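Octopine dehydrogenase (Pecten maximus, PDB 3C7A) catalyses the NADH-dependent reductive condensation of L-arginine with pyruvate to D-octopine, and the reverse oxidation with NAD(+). Local coordinates at residues P91-A103 / P116-L129. Sequence-based numbering, arbitrary orientation.
Sequences PAFAHEGYFQAMA and PSQAGFEFQCRDIL. With NAD (nicotinamide-adenine-dinucleotide), chain B.
F99 of helix 95-102 drives its ring as a knob into the hole formed by F121, Q124, C125 and I128 of helix 121-129. With CG beside the backbone N (chi1 -77°), the ring reaches across the interface and its atoms are shared out: CZ meets F121 CZ at 3.9 Å, the two rings lying oblique to each other; CE1 lies 3.9 Å from C125 SG, an oblique sulfur-aromatic contact; and the CE2 edge faces Q124 OE1 in the ring plane. Behind the ring, F99 CB packs on I128 CD1 at 3.8 Å. With an alanine here, the hole would probably go largely unfilled, and F121 CZ and C125 SG would be likely to lose their ring partner.

H95, one helical turn earlier, takes the edge of F121 against one imidazole face, an offset edge-to-face pair with nearly perpendicular planes and centroids 5.7 Å apart; A92 CA and P91 O lie over the opposite face. The in-plane edge of H95 looks to S117 O, 3.7 Å from its CE1.

Q124 runs out extended, CG anti to its own N (chi1 -174°), and carries its amide across to helix 95-102. Its OE1, beside F99 and H95 CB, accepts a hydrogen bond from R381, while NE2, near E96 CB, donates to a water that E96 OE2 also binds weakly. Farther along, L129 CD2 closes on A103 CB at 4.0 Å.

The helices run in the same general direction, crossing at -34°, and follow neighbouring parallel strands 85-88 and 111-114 in the Rossmann-type nucleotide domain; the residues leading into them, including the 3-10 segment 92-94, bring P91, F93 and P116 to NAD and hold the pyruvate-binding Q118. No direct hydrogen bond spans the two segments: apolar and aromatic packing joins them, with water-mediated links at the polar margin and R381 satisfying the amide oxygen of Q124.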
ATOM      1  N   PRO A  91      -8.179   1.739   2.402  1.00 14.00           N
ATOM      2  CA  PRO A  91      -7.328   2.913   2.146  1.00 14.11           C
ATOM      3  C   PRO A  91      -6.550   3.359   3.392  1.00 14.20           C
ATOM      4  O   PRO A  91      -7.041   3.214   4.516  1.00 14.26           O
ATOM      5  CB  PRO A  91      -8.332   3.994   1.730  1.00 14.14           C
ATOM      6  CG  PRO A  91      -9.497   3.241   1.200  1.00 14.21           C
ATOM      7  CD  PRO A  91      -9.587   2.009   2.052  1.00 13.99           C
ATOM      8  N   ALA A  92      -5.355   3.909   3.176  1.00 14.28           N
ATOM      9  CA  ALA A  92      -4.376   4.159   4.245  1.00 14.43           C
ATOM     10  C   ALA A  92      -4.796   5.149   5.337  1.00 14.51           C
ATOM     11  O   ALA A  92      -4.333   5.036   6.477  1.00 14.42           O
ATOM     12  CB  ALA A  92      -3.030   4.569   3.643  1.00 14.43           C
ATOM     13  N   PHE A  93      -5.655   6.111   5.001  1.00 14.67           N
ATOM     14  CA  PHE A  93      -6.078   7.133   5.972  1.00 14.82           C
ATOM     15  C   PHE A  93      -6.964   6.583   7.102  1.00 14.76           C
ATOM     16  O   PHE A  93      -7.198   7.267   8.104  1.00 14.68           O
ATOM     17  CB  PHE A  93      -6.744   8.337   5.275  1.00 14.98           C
ATOM     18  CG  PHE A  93      -8.083   8.032   4.649  1.00 15.38           C
ATOM     19  CD1 PHE A  93      -8.177   7.717   3.297  1.00 15.78           C
ATOM     20  CD2 PHE A  93      -9.254   8.083   5.406  1.00 15.79           C
ATOM     21  CE1 PHE A  93      -9.413   7.441   2.708  1.00 15.75           C
ATOM     22  CE2 PHE A  93     -10.492   7.805   4.828  1.00 16.06           C
ATOM     23  CZ  PHE A  93     -10.571   7.485   3.475  1.00 15.71           C
ATOM     24  N   ALA A  94      -7.436   5.349   6.938  1.00 14.73           N
ATOM     25  CA  ALA A  94      -8.325   4.711   7.913  1.00 14.71           C
ATOM     26  C   ALA A  94      -7.610   3.781   8.906  1.00 14.68           C
ATOM     27  O   ALA A  94      -8.252   3.224   9.805  1.00 14.60           O
ATOM     28  CB  ALA A  94      -9.451   3.966   7.191  1.00 14.69           C
ATOM     29  N   HIS A  95      -6.294   3.621   8.750  1.00 14.62           N
ATOM     30  CA  HIS A  95      -5.514   2.713   9.606  1.00 14.61           C
ATOM     31  C   HIS A  95      -5.436   3.142  11.078  1.00 14.61           C
ATOM     32  O   HIS A  95      -5.478   2.294  11.974  1.00 14.51           O
ATOM     33  CB  HIS A  95      -4.105   2.473   9.039  1.00 14.54           C
ATOM     34  CG  HIS A  95      -4.075   1.612   7.809  1.00 14.64           C
ATOM     35  ND1 HIS A  95      -2.999   1.587   6.947  1.00 14.48           N
ATOM     36  CD2 HIS A  95      -4.990   0.756   7.293  1.00 14.42           C
ATOM     37  CE1 HIS A  95      -3.249   0.747   5.959  1.00 14.36           C
ATOM     38  NE2 HIS A  95      -4.451   0.233   6.142  1.00 14.50           N
ATOM     39  N   GLU A  96      -5.327   4.452  11.318  1.00 14.67           N
ATOM     40  CA  GLU A  96      -5.235   5.010  12.680  1.00 14.84           C
ATOM     41  C   GLU A  96      -6.393   4.577  13.587  1.00 14.74           C
ATOM     42  O   GLU A  96      -6.182   4.254  14.760  1.00 14.75           O
ATOM     43  CB  GLU A  96      -5.135   6.545  12.639  1.00 14.84           C
ATOM     44  CG  GLU A  96      -4.830   7.200  13.994  1.00 15.08           C
ATOM     45  CD  GLU A  96      -4.885   8.725  13.965  1.00 15.37           C
ATOM     46  OE1 GLU A  96      -5.871   9.291  13.447  1.00 16.47           O
ATOM     47  OE2 GLU A  96      -3.943   9.362  14.478  1.00 15.92           O
ATOM     48  N   GLY A  97      -7.606   4.574  13.034  1.00 14.63           N
ATOM     49  CA  GLY A  97      -8.812   4.193  13.772  1.00 14.52           C
ATOM     50  C   GLY A  97      -8.842   2.751  14.253  1.00 14.47           C
ATOM     51  O   GLY A  97      -9.323   2.473  15.354  1.00 14.24           O
ATOM     52  N   TYR A  98      -8.328   1.836  13.430  1.00 14.46           N
ATOM     53  CA  TYR A  98      -8.307   0.409  13.768  1.00 14.55           C
ATOM     54  C   TYR A  98      -7.261   0.038  14.829  1.00 14.50           C
ATOM     55  O   TYR A  98      -7.522  -0.820  15.676  1.00 14.47           O
ATOM     56  CB  TYR A  98      -8.158  -0.461  12.508  1.00 14.55           C
ATOM     57  CG  TYR A  98      -9.412  -0.506  11.653  1.00 14.62           C
ATOM     58  CD1 TYR A  98     -10.497  -1.310  12.010  1.00 14.62           C
ATOM     59  CD2 TYR A  98      -9.517   0.263  10.495  1.00 14.59           C
ATOM     60  CE1 TYR A  98     -11.654  -1.350  11.233  1.00 14.62           C
ATOM     61  CE2 TYR A  98     -10.671   0.232   9.708  1.00 14.58           C
ATOM     62  CZ  TYR A  98     -11.733  -0.576  10.084  1.00 14.71           C
ATOM     63  OH  TYR A  98     -12.874  -0.610   9.312  1.00 14.88           O
ATOM     64  N   PHE A  99      -6.094   0.682  14.781  1.00 14.54           N
ATOM     65  CA  PHE A  99      -5.043   0.478  15.793  1.00 14.66           C
ATOM     66  C   PHE A  99      -5.480   0.921  17.198  1.00 14.83           C
ATOM     67  O   PHE A  99      -5.182   0.245  18.187  1.00 14.84           O
ATOM     68  CB  PHE A  99      -3.736   1.190  15.402  1.00 14.59           C
ATOM     69  CG  PHE A  99      -2.930   0.478  14.333  1.00 14.38           C
ATOM     70  CD1 PHE A  99      -2.609  -0.873  14.453  1.00 14.23           C
ATOM     71  CD2 PHE A  99      -2.460   1.178  13.223  1.00 14.32           C
ATOM     72  CE1 PHE A  99      -1.856  -1.524  13.472  1.00 14.10           C
ATOM     73  CE2 PHE A  99      -1.703   0.539  12.237  1.00 14.38           C
ATOM     74  CZ  PHE A  99      -1.401  -0.816  12.362  1.00 14.21           C
ATOM     75  N   GLN A 100      -6.180   2.054  17.277  1.00 14.96           N
ATOM     76  CA  GLN A 100      -6.694   2.580  18.548  1.00 15.26           C
ATOM     77  C   GLN A 100      -7.764   1.679  19.178  1.00 15.18           C
ATOM     78  O   GLN A 100      -7.794   1.505  20.398  1.00 15.12           O
ATOM     79  CB  GLN A 100      -7.242   4.004  18.369  1.00 15.23           C
ATOM     80  CG  GLN A 100      -6.170   5.090  18.233  1.00 15.60           C
ATOM     81  CD  GLN A 100      -6.736   6.470  17.901  1.00 15.85           C
ATOM     82  OE1 GLN A 100      -6.112   7.492  18.192  1.00 16.93           O
ATOM     83  NE2 GLN A 100      -7.915   6.505  17.286  1.00 16.82           N
ATOM     84  N   ALA A 101      -8.627   1.106  18.340  1.00 15.27           N
ATOM     85  CA  ALA A 101      -9.741   0.272  18.805  1.00 15.32           C
ATOM     86  C   ALA A 101      -9.323  -1.114  19.314  1.00 15.40           C
ATOM     87  O   ALA A 101      -9.935  -1.643  20.246  1.00 15.37           O
ATOM     88  CB  ALA A 101     -10.798   0.141  17.713  1.00 15.31           C
ATOM     89  N   MET A 102      -8.285  -1.690  18.706  1.00 15.44           N
ATOM     90  CA  MET A 102      -7.843  -3.056  19.026  1.00 15.49           C
ATOM     91  C   MET A 102      -6.909  -3.154  20.242  1.00 15.50           C
ATOM     92  O   MET A 102      -6.734  -4.237  20.806  1.00 15.45           O
ATOM     93  CB  MET A 102      -7.182  -3.714  17.801  1.00 15.43           C
ATOM     94  CG  MET A 102      -5.768  -3.211  17.482  1.00 15.52           C
ATOM     95  SD  MET A 102      -4.893  -4.168  16.220  1.00 15.56           S
ATOM     96  CE  MET A 102      -5.724  -3.620  14.727  1.00 15.26           C
ATOM     97  N   ALA A 103      -6.325  -2.023  20.637  1.00 15.53           N
ATOM     98  CA  ALA A 103      -5.274  -1.979  21.669  1.00 15.57           C
ATOM     99  C   ALA A 103      -5.548  -2.744  22.983  1.00 15.64           C
ATOM    100  O   ALA A 103      -4.683  -3.500  23.430  1.00 15.62           O
ATOM    101  CB  ALA A 103      -4.851  -0.528  21.954  1.00 15.62           C
ATOM    102  N   PRO A 116      -2.955  -3.982   1.238  1.00 12.08           N
ATOM    103  CA  PRO A 116      -1.536  -3.627   1.329  1.00 12.18           C
ATOM    104  C   PRO A 116      -1.220  -2.617   2.445  1.00 12.34           C
ATOM    105  O   PRO A 116      -2.113  -1.900   2.910  1.00 12.28           O
ATOM    106  CB  PRO A 116      -1.254  -3.007  -0.043  1.00 12.20           C
ATOM    107  CG  PRO A 116      -2.568  -2.390  -0.456  1.00 12.15           C
ATOM    108  CD  PRO A 116      -3.675  -3.078   0.317  1.00 12.10           C
ATOM    109  N   SER A 117       0.041  -2.571   2.862  1.00 12.46           N
ATOM    110  CA  SER A 117       0.447  -1.730   3.981  1.00 12.75           C
ATOM    111  C   SER A 117       0.578  -0.271   3.557  1.00 12.77           C
ATOM    112  O   SER A 117       0.018   0.623   4.192  1.00 12.74           O
ATOM    113  CB  SER A 117       1.769  -2.226   4.572  1.00 12.72           C
ATOM    114  OG  SER A 117       1.573  -3.393   5.352  1.00 13.35           O
ATOM    115  N   GLN A 118       1.186  -0.012   2.433  1.00 20.00           N
ATOM    116  CA  GLN A 118       1.778   1.280   2.098  1.00 20.00           C
ATOM    117  C   GLN A 118       2.941   1.721   3.091  1.00 20.00           C
ATOM    118  O   GLN A 118       3.419   0.965   3.821  1.00 12.99           O
ATOM    119  CB  GLN A 118       0.697   2.416   1.858  1.00 20.00           C
ATOM    120  CG  GLN A 118      -0.207   2.223   0.600  1.00 20.00           C
ATOM    121  CD  GLN A 118      -1.240   3.318   0.368  1.00 20.00           C
ATOM    122  OE1 GLN A 118      -2.243   3.369   1.017  1.00 20.00           O
ATOM    123  NE2 GLN A 118      -0.972   4.190  -0.576  1.00 20.00           N
ATOM    124  N   ALA A 119       3.346   2.959   3.062  1.00 12.76           N
ATOM    125  CA  ALA A 119       4.599   3.400   3.661  1.00 12.68           C
ATOM    126  C   ALA A 119       4.371   3.984   5.051  1.00 12.63           C
ATOM    127  O   ALA A 119       3.487   4.819   5.246  1.00 12.46           O
ATOM    128  CB  ALA A 119       5.287   4.417   2.762  1.00 12.69           C
ATOM    129  N   GLY A 120       5.173   3.541   6.013  1.00 12.58           N
ATOM    130  CA  GLY A 120       5.059   4.022   7.396  1.00 12.44           C
ATOM    131  C   GLY A 120       4.190   3.181   8.322  1.00 12.43           C
ATOM    132  O   GLY A 120       3.874   3.605   9.438  1.00 12.31           O
ATOM    133  N   PHE A 121       3.817   1.987   7.858  1.00 12.33           N
ATOM    134  CA  PHE A 121       2.949   1.053   8.592  1.00 12.33           C
ATOM    135  C   PHE A 121       3.514   0.656   9.964  1.00 12.40           C
ATOM    136  O   PHE A 121       2.791   0.667  10.967  1.00 12.31           O
ATOM    137  CB  PHE A 121       2.702  -0.195   7.726  1.00 12.21           C
ATOM    138  CG  PHE A 121       1.606  -1.105   8.234  1.00 12.23           C
ATOM    139  CD1 PHE A 121       1.920  -2.286   8.904  1.00 11.97           C
ATOM    140  CD2 PHE A 121       0.264  -0.800   8.010  1.00 12.07           C
ATOM    141  CE1 PHE A 121       0.914  -3.143   9.362  1.00 12.12           C
ATOM    142  CE2 PHE A 121      -0.752  -1.648   8.465  1.00 12.21           C
ATOM    143  CZ  PHE A 121      -0.425  -2.823   9.142  1.00 12.24           C
ATOM    144  N   GLU A 122       4.804   0.319   9.998  1.00 12.46           N
ATOM    145  CA  GLU A 122       5.465  -0.174  11.214  1.00 12.55           C
ATOM    146  C   GLU A 122       5.681   0.903  12.286  1.00 12.59           C
ATOM    147  O   GLU A 122       5.552   0.620  13.483  1.00 12.47           O
ATOM    148  CB  GLU A 122       6.799  -0.859  10.876  1.00 12.57           C
ATOM    149  CG  GLU A 122       6.682  -2.130  10.020  1.00 12.53           C
ATOM    150  CD  GLU A 122       6.729  -1.862   8.515  1.00 12.59           C
ATOM    151  OE1 GLU A 122       6.711  -0.682   8.101  1.00 12.41           O
ATOM    152  OE2 GLU A 122       6.787  -2.844   7.741  1.00 12.41           O
ATOM    153  N   PHE A 123       6.013   2.125  11.860  1.00 12.62           N
ATOM    154  CA  PHE A 123       6.212   3.249  12.791  1.00 12.70           C
ATOM    155  C   PHE A 123       4.927   3.598  13.552  1.00 12.69           C
ATOM    156  O   PHE A 123       4.970   3.888  14.755  1.00 12.53           O
ATOM    157  CB  PHE A 123       6.740   4.504  12.071  1.00 12.75           C
ATOM    158  CG  PHE A 123       8.011   4.287  11.274  1.00 12.92           C
ATOM    159  CD1 PHE A 123       9.068   3.532  11.786  1.00 12.91           C
ATOM    160  CD2 PHE A 123       8.159   4.877  10.019  1.00 13.08           C
ATOM    161  CE1 PHE A 123      10.240   3.343  11.047  1.00 12.99           C
ATOM    162  CE2 PHE A 123       9.329   4.698   9.272  1.00 13.46           C
ATOM    163  CZ  PHE A 123      10.372   3.928   9.789  1.00 13.14           C
ATOM    164  N   GLN A 124       3.798   3.563  12.843  1.00 12.68           N
ATOM    165  CA  GLN A 124       2.477   3.883  13.402  1.00 12.73           C
ATOM    166  C   GLN A 124       2.013   2.850  14.439  1.00 12.90           C
ATOM    167  O   GLN A 124       1.478   3.217  15.489  1.00 12.76           O
ATOM    168  CB  GLN A 124       1.443   4.021  12.270  1.00 12.73           C
ATOM    169  CG  GLN A 124       0.053   4.500  12.706  1.00 12.52           C
ATOM    170  CD  GLN A 124      -0.904   4.706  11.534  1.00 12.62           C
ATOM    171  OE1 GLN A 124      -1.062   3.834  10.676  1.00 12.02           O
ATOM    172  NE2 GLN A 124      -1.555   5.866  11.502  1.00 12.39           N
ATOM    173  N   CYS A 125       2.224   1.568  14.132  1.00 13.06           N
ATOM    174  CA  CYS A 125       1.871   0.458  15.028  1.00 13.29           C
ATOM    175  C   CYS A 125       2.630   0.522  16.361  1.00 13.50           C
ATOM    176  O   CYS A 125       2.048   0.288  17.425  1.00 13.42           O
ATOM    177  CB  CYS A 125       2.122  -0.888  14.331  1.00 13.34           C
ATOM    178  SG  CYS A 125       1.546  -2.367  15.224  1.00 13.20           S
ATOM    179  N   ARG A 126       3.921   0.852  16.291  1.00 13.71           N
ATOM    180  CA  ARG A 126       4.780   0.967  17.476  1.00 13.97           C
ATOM    181  C   ARG A 126       4.336   2.089  18.425  1.00 14.15           C
ATOM    182  O   ARG A 126       4.349   1.915  19.647  1.00 14.17           O
ATOM    183  CB  ARG A 126       6.246   1.167  17.064  1.00 13.97           C
ATOM    184  CG  ARG A 126       6.970  -0.110  16.630  1.00 14.23           C
ATOM    185  CD  ARG A 126       8.314   0.202  15.967  1.00 14.02           C
ATOM    186  NE  ARG A 126       9.190  -0.970  15.900  1.00 14.51           N
ATOM    187  CZ  ARG A 126      10.302  -1.049  15.170  1.00 14.86           C
ATOM    188  NH1 ARG A 126      10.697  -0.027  14.417  1.00 14.97           N
ATOM    189  NH2 ARG A 126      11.025  -2.161  15.186  1.00 14.86           N
ATOM    190  N   ASP A 127       3.940   3.227  17.855  1.00 14.29           N
ATOM    191  CA  ASP A 127       3.519   4.400  18.632  1.00 14.56           C
ATOM    192  C   ASP A 127       2.232   4.166  19.434  1.00 14.74           C
ATOM    193  O   ASP A 127       2.143   4.560  20.600  1.00 14.73           O
ATOM    194  CB  ASP A 127       3.353   5.620  17.712  1.00 14.51           C
ATOM    195  CG  ASP A 127       3.007   6.894  18.474  1.00 14.68           C
ATOM    196  OD1 ASP A 127       3.908   7.475  19.119  1.00 14.36           O
ATOM    197  OD2 ASP A 127       1.834   7.320  18.419  1.00 14.45           O
ATOM    198  N   ILE A 128       1.248   3.521  18.809  1.00 14.93           N
ATOM    199  CA  ILE A 128      -0.080   3.350  19.408  1.00 15.23           C
ATOM    200  C   ILE A 128      -0.161   2.167  20.391  1.00 15.47           C
ATOM    201  O   ILE A 128      -0.797   2.281  21.443  1.00 15.44           O
ATOM    202  CB  ILE A 128      -1.199   3.287  18.317  1.00 15.23           C
ATOM    203  CG1 ILE A 128      -1.218   4.593  17.506  1.00 15.17           C
ATOM    204  CG2 ILE A 128      -2.575   3.041  18.941  1.00 15.18           C
ATOM    205  CD1 ILE A 128      -1.995   4.527  16.198  1.00 15.30           C
ATOM    206  N   LEU A 129       0.494   1.051  20.061  1.00 15.70           N
ATOM    207  CA  LEU A 129       0.448  -0.152  20.907  1.00 16.01           C
ATOM    208  C   LEU A 129       1.434  -0.150  22.085  1.00 16.16           C
ATOM    209  O   LEU A 129       1.196  -0.821  23.092  1.00 16.18           O
ATOM    210  CB  LEU A 129       0.622  -1.433  20.074  1.00 16.02           C
ATOM    211  CG  LEU A 129      -0.476  -1.858  19.086  1.00 16.26           C
ATOM    212  CD1 LEU A 129      -0.148  -3.219  18.484  1.00 16.37           C
ATOM    213  CD2 LEU A 129      -1.858  -1.889  19.730  1.00 16.83           C
TER
HETATM  214  PA  NAD B 405     -12.379   0.701  -1.361  1.00 17.38           P
HETATM  215  O1A NAD B 405     -12.428   2.052  -1.964  1.00 16.79           O
HETATM  216  O2A NAD B 405     -13.340  -0.208  -2.027  1.00 16.80           O
HETATM  217  O5B NAD B 405     -12.679   0.793   0.224  1.00 17.88           O
HETATM  218  C5B NAD B 405     -13.825   1.449   0.734  1.00 18.74           C
HETATM  219  C4B NAD B 405     -13.984   1.143   2.222  1.00 19.15           C
HETATM  220  O4B NAD B 405     -13.110   1.949   2.994  1.00 19.67           O
HETATM  221  C3B NAD B 405     -15.387   1.430   2.744  1.00 19.45           C
HETATM  222  O3B NAD B 405     -16.222   0.296   2.693  1.00 19.27           O
HETATM  223  C2B NAD B 405     -15.158   1.895   4.169  1.00 19.89           C
HETATM  224  O2B NAD B 405     -15.219   0.820   5.080  1.00 19.77           O
HETATM  225  C1B NAD B 405     -13.750   2.470   4.148  1.00 20.32           C
HETATM  226  N9A NAD B 405     -13.857   3.943   4.081  1.00 20.65           N
HETATM  227  C8A NAD B 405     -13.948   4.698   2.936  1.00 20.85           C
HETATM  228  N7A NAD B 405     -14.046   6.001   3.279  1.00 21.07           N
HETATM  229  C5A NAD B 405     -14.021   6.095   4.627  1.00 20.90           C
HETATM  230  C6A NAD B 405     -14.088   7.189   5.486  1.00 20.89           C
HETATM  231  N6A NAD B 405     -14.455   8.375   5.004  1.00 21.11           N
HETATM  232  N1A NAD B 405     -14.039   6.983   6.855  1.00 20.75           N
HETATM  233  C2A NAD B 405     -13.923   5.699   7.360  1.00 20.85           C
HETATM  234  N3A NAD B 405     -13.859   4.618   6.495  1.00 20.81           N
HETATM  235  C4A NAD B 405     -13.906   4.809   5.148  1.00 20.74           C
HETATM  236  O3  NAD B 405     -10.860   0.144  -1.451  1.00 17.10           O
HETATM  237  PN  NAD B 405     -10.476  -1.258  -2.155  1.00 17.18           P
HETATM  238  O1N NAD B 405     -10.935  -1.214  -3.562  1.00 17.27           O
HETATM  239  O2N NAD B 405     -10.912  -2.372  -1.280  1.00 16.78           O
HETATM  240  O5D NAD B 405      -8.862  -1.246  -2.197  1.00 17.62           O
HETATM  241  C5D NAD B 405      -8.055  -1.132  -1.043  1.00 17.80           C
HETATM  242  C4D NAD B 405      -6.642  -0.691  -1.436  1.00 18.04           C
HETATM  243  O4D NAD B 405      -6.085  -1.563  -2.412  1.00 18.01           O
HETATM  244  C3D NAD B 405      -6.634   0.713  -2.028  1.00 18.20           C
HETATM  245  O3D NAD B 405      -5.594   1.460  -1.438  1.00 18.22           O
HETATM  246  C2D NAD B 405      -6.380   0.499  -3.511  1.00 18.11           C
HETATM  247  O2D NAD B 405      -5.614   1.545  -4.063  1.00 18.04           O
HETATM  248  C1D NAD B 405      -5.646  -0.838  -3.552  1.00 18.05           C
HETATM  249  N1N NAD B 405      -5.866  -1.598  -4.807  1.00 18.12           N
HETATM  250  C2N NAD B 405      -7.131  -1.883  -5.268  1.00 18.04           C
HETATM  251  C3N NAD B 405      -7.313  -2.606  -6.452  1.00 18.06           C
HETATM  252  C7N NAD B 405      -8.680  -3.126  -6.819  1.00 18.01           C
HETATM  253  O7N NAD B 405      -8.856  -3.732  -7.993  1.00 17.76           O
HETATM  254  N7N NAD B 405      -9.756  -2.966  -5.921  1.00 18.20           N
HETATM  255  C4N NAD B 405      -6.191  -3.037  -7.166  1.00 18.12           C
HETATM  256  C5N NAD B 405      -4.911  -2.749  -6.693  1.00 18.14           C
HETATM  257  C6N NAD B 405      -4.767  -2.029  -5.508  1.00 18.11           C
HETATM  258  O   HOH W   1      -3.895   6.422   9.225  1.00  6.86           O
HETATM  259  O   HOH W   2      -4.909  -2.059   3.789  1.00 12.20           O
HETATM  260  O   HOH W   3      -0.963   8.282  13.502  1.00 24.32           O